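Local coordinates for amidohydrolase family protein (Acinetobacter baumannii, PDB 4I6K), which probably hydrolyses 2-pyrone-4,6-dicarboxylic acid or a related carboxylated substrate, as a member of the amidohydrolase family, at residues Gly189-Pro193 against Asp194-Phe198. Numbering follows the deposited sequence.
Sequences GIEDP and DYQKF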
loop_
_atom_site.group_PDB
_atom_site.type_symbol
_atom_site.label_atom_id
_atom_site.label_comp_id
_atom_site.label_asym_id
_atom_site.label_seq_id
_atom_site.Cartn_x
_atom_site.Cartn_y
_atom_site.Cartn_z
ATOM N N GLY A 189 -0.204 20.460 -2.702
ATOM C CA GLY A 189 -1.563 20.050 -2.326
ATOM C C GLY A 189 -2.414 19.410 -3.420
ATOM O O GLY A 189 -1.907 18.906 -4.437
ATOM N N ILE A 190 -3.720 19.428 -3.188
ATOM C CA ILE A 190 -4.713 18.863 -4.095
ATOM C C ILE A 190 -4.656 19.480 -5.486
ATOM O O ILE A 190 -4.708 18.768 -6.486
ATOM C CB ILE A 190 -6.141 19.054 -3.527
ATOM C CG1 ILE A 190 -6.278 18.340 -2.178
ATOM C CG2 ILE A 190 -7.201 18.560 -4.509
ATOM C CD1 ILE A 190 -6.272 16.841 -2.275
ATOM N N GLU A 191 -4.556 20.807 -5.542
ATOM C CA GLU A 191 -4.535 21.539 -6.811
ATOM C C GLU A 191 -3.207 21.359 -7.547
ATOM O O GLU A 191 -3.026 21.832 -8.671
ATOM C CB GLU A 191 -4.793 23.030 -6.572
ATOM C CG GLU A 191 -6.079 23.336 -5.836
ATOM C CD GLU A 191 -7.307 22.728 -6.505
ATOM O OE1 GLU A 191 -7.182 22.175 -7.621
ATOM O OE2 GLU A 191 -8.406 22.809 -5.913
ATOM N N ASP A 192 -2.256 20.685 -6.918
ATOM C CA ASP A 192 -1.036 20.365 -7.638
ATOM C C ASP A 192 -1.383 19.740 -9.008
ATOM O O ASP A 192 -1.994 18.669 -9.070
ATOM C CB ASP A 192 -0.211 19.395 -6.812
ATOM C CG ASP A 192 1.005 18.929 -7.537
ATOM O OD1 ASP A 192 1.776 18.158 -6.943
ATOM O OD2 ASP A 192 1.180 19.337 -8.698
ATOM N N PRO A 193 -1.013 20.416 -10.112
ATOM C CA PRO A 193 -1.295 19.875 -11.451
ATOM C C PRO A 193 -0.965 18.387 -11.570
ATOM O O PRO A 193 -1.707 17.643 -12.197
ATOM C CB PRO A 193 -0.376 20.689 -12.371
ATOM C CG PRO A 193 -0.178 21.990 -11.649
ATOM C CD PRO A 193 -0.337 21.724 -10.165
ATOM N N ASP A 194 0.140 17.949 -10.987
ATOM C CA ASP A 194 0.473 16.534 -11.064
ATOM C C ASP A 194 -0.584 15.687 -10.381
ATOM O O ASP A 194 -0.850 14.565 -10.798
ATOM C CB ASP A 194 1.827 16.248 -10.423
ATOM C CG ASP A 194 2.965 16.905 -11.158
ATOM O OD1 ASP A 194 4.049 17.009 -10.565
ATOM O OD2 ASP A 194 2.782 17.310 -12.320
ATOM N N TYR A 195 -1.162 16.196 -9.300
ATOM C CA TYR A 195 -2.169 15.416 -8.616
ATOM C C TYR A 195 -3.441 15.373 -9.446
ATOM O O TYR A 195 -4.134 14.343 -9.502
ATOM C CB TYR A 195 -2.472 15.961 -7.221
ATOM C CG TYR A 195 -3.237 14.951 -6.383
ATOM C CD1 TYR A 195 -2.629 13.775 -5.968
ATOM C CD2 TYR A 195 -4.569 15.160 -6.034
ATOM C CE1 TYR A 195 -3.307 12.844 -5.218
ATOM C CE2 TYR A 195 -5.254 14.236 -5.285
ATOM C CZ TYR A 195 -4.615 13.077 -4.884
ATOM O OH TYR A 195 -5.284 12.140 -4.138
ATOM N N GLN A 196 -3.745 16.504 -10.081
ATOM C CA GLN A 196 -4.921 16.610 -10.916
ATOM C C GLN A 196 -4.793 15.659 -12.093
ATOM O O GLN A 196 -5.750 14.981 -12.450
ATOM C CB GLN A 196 -5.127 18.050 -11.411
ATOM C CG GLN A 196 -5.531 19.042 -10.333
ATOM C CD GLN A 196 -6.879 18.716 -9.697
ATOM O OE1 GLN A 196 -7.884 18.566 -10.385
ATOM N NE2 GLN A 196 -6.902 18.612 -8.372
ATOM N N LYS A 197 -3.619 15.621 -12.711
ATOM C CA LYS A 197 -3.412 14.721 -13.835
ATOM C C LYS A 197 -3.600 13.286 -13.363
ATOM O O LYS A 197 -4.318 12.498 -13.988
ATOM C CB LYS A 197 -2.022 14.909 -14.433
ATOM C CG LYS A 197 -1.716 13.963 -15.600
ATOM C CD LYS A 197 -2.308 14.437 -16.920
ATOM C CE LYS A 197 -1.265 15.180 -17.754
ATOM N NZ LYS A 197 -1.798 15.604 -19.083
ATOM N N PHE A 198 -2.957 12.963 -12.241
ATOM C CA PHE A 198 -3.061 11.645 -11.606
ATOM C C PHE A 198 -4.512 11.210 -11.478
ATOM O O PHE A 198 -4.884 10.120 -11.906
ATOM C CB PHE A 198 -2.379 11.680 -10.228
ATOM C CG PHE A 198 -2.895 10.652 -9.259
ATOM C CD1 PHE A 198 -3.629 11.033 -8.150
ATOM C CD2 PHE A 198 -2.643 9.304 -9.452
ATOM C CE1 PHE A 198 -4.094 10.084 -7.251
ATOM C CE2 PHE A 198 -3.115 8.356 -8.562
ATOM C CZ PHE A 198 -3.840 8.744 -7.464
HETATM O O HOH W 1 3.978 17.295 -8.103
#
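Q196 reaches back from the first turn of its helix to the loop residue I190 and illustrates how a side chain can tie a helix start to the turn before it. Its CB lies 3.5 Å from P193 O, and CG passes near D192 O and I190 O. A bend at chi2 (-63°) then brings the amide back over the loop, where Q196 CD lies 4.0 Å from E191 OE1. At the tip, NE2 donates to I190 O over 2.9 Å with an N-H...O angle of 165°. The acceptor lies almost in the Q196 amide plane, whereas NE2 sits well above the carbonyl plane of I190. I190 O also lies at the edge of the Y195 ring, 3.6 Å from Y195 CD2, and I190 CD1 packs beside CE2 of that ring. Helix 222-237 touches both side chains, and Y195 OH bonds to F181 O.

On the capping side, D192 has CG anti to its backbone N (chi1 175°), which brings OD2 within 2.9 Å of D194 N; the amide meets the carboxylate from above its plane. One water donates to both D192 OD1 and D194 OD1, bridging two acidic groups that would otherwise probably repel each other. D192 O accepts Q196 N at 3.0 Å, a straighter bond than the weak one it takes from Y195 N, and P193 O receives K197 N. A type I turn from G189 to D192, closed by D192 N bonding to G189 O, thus leads into an Asp N-cap, with P193 as the first residue of helix 193-201, which follows strand 176-178 and precedes strand 207-210 in the (beta/alpha)8-barrel fold of the amidohydrolases.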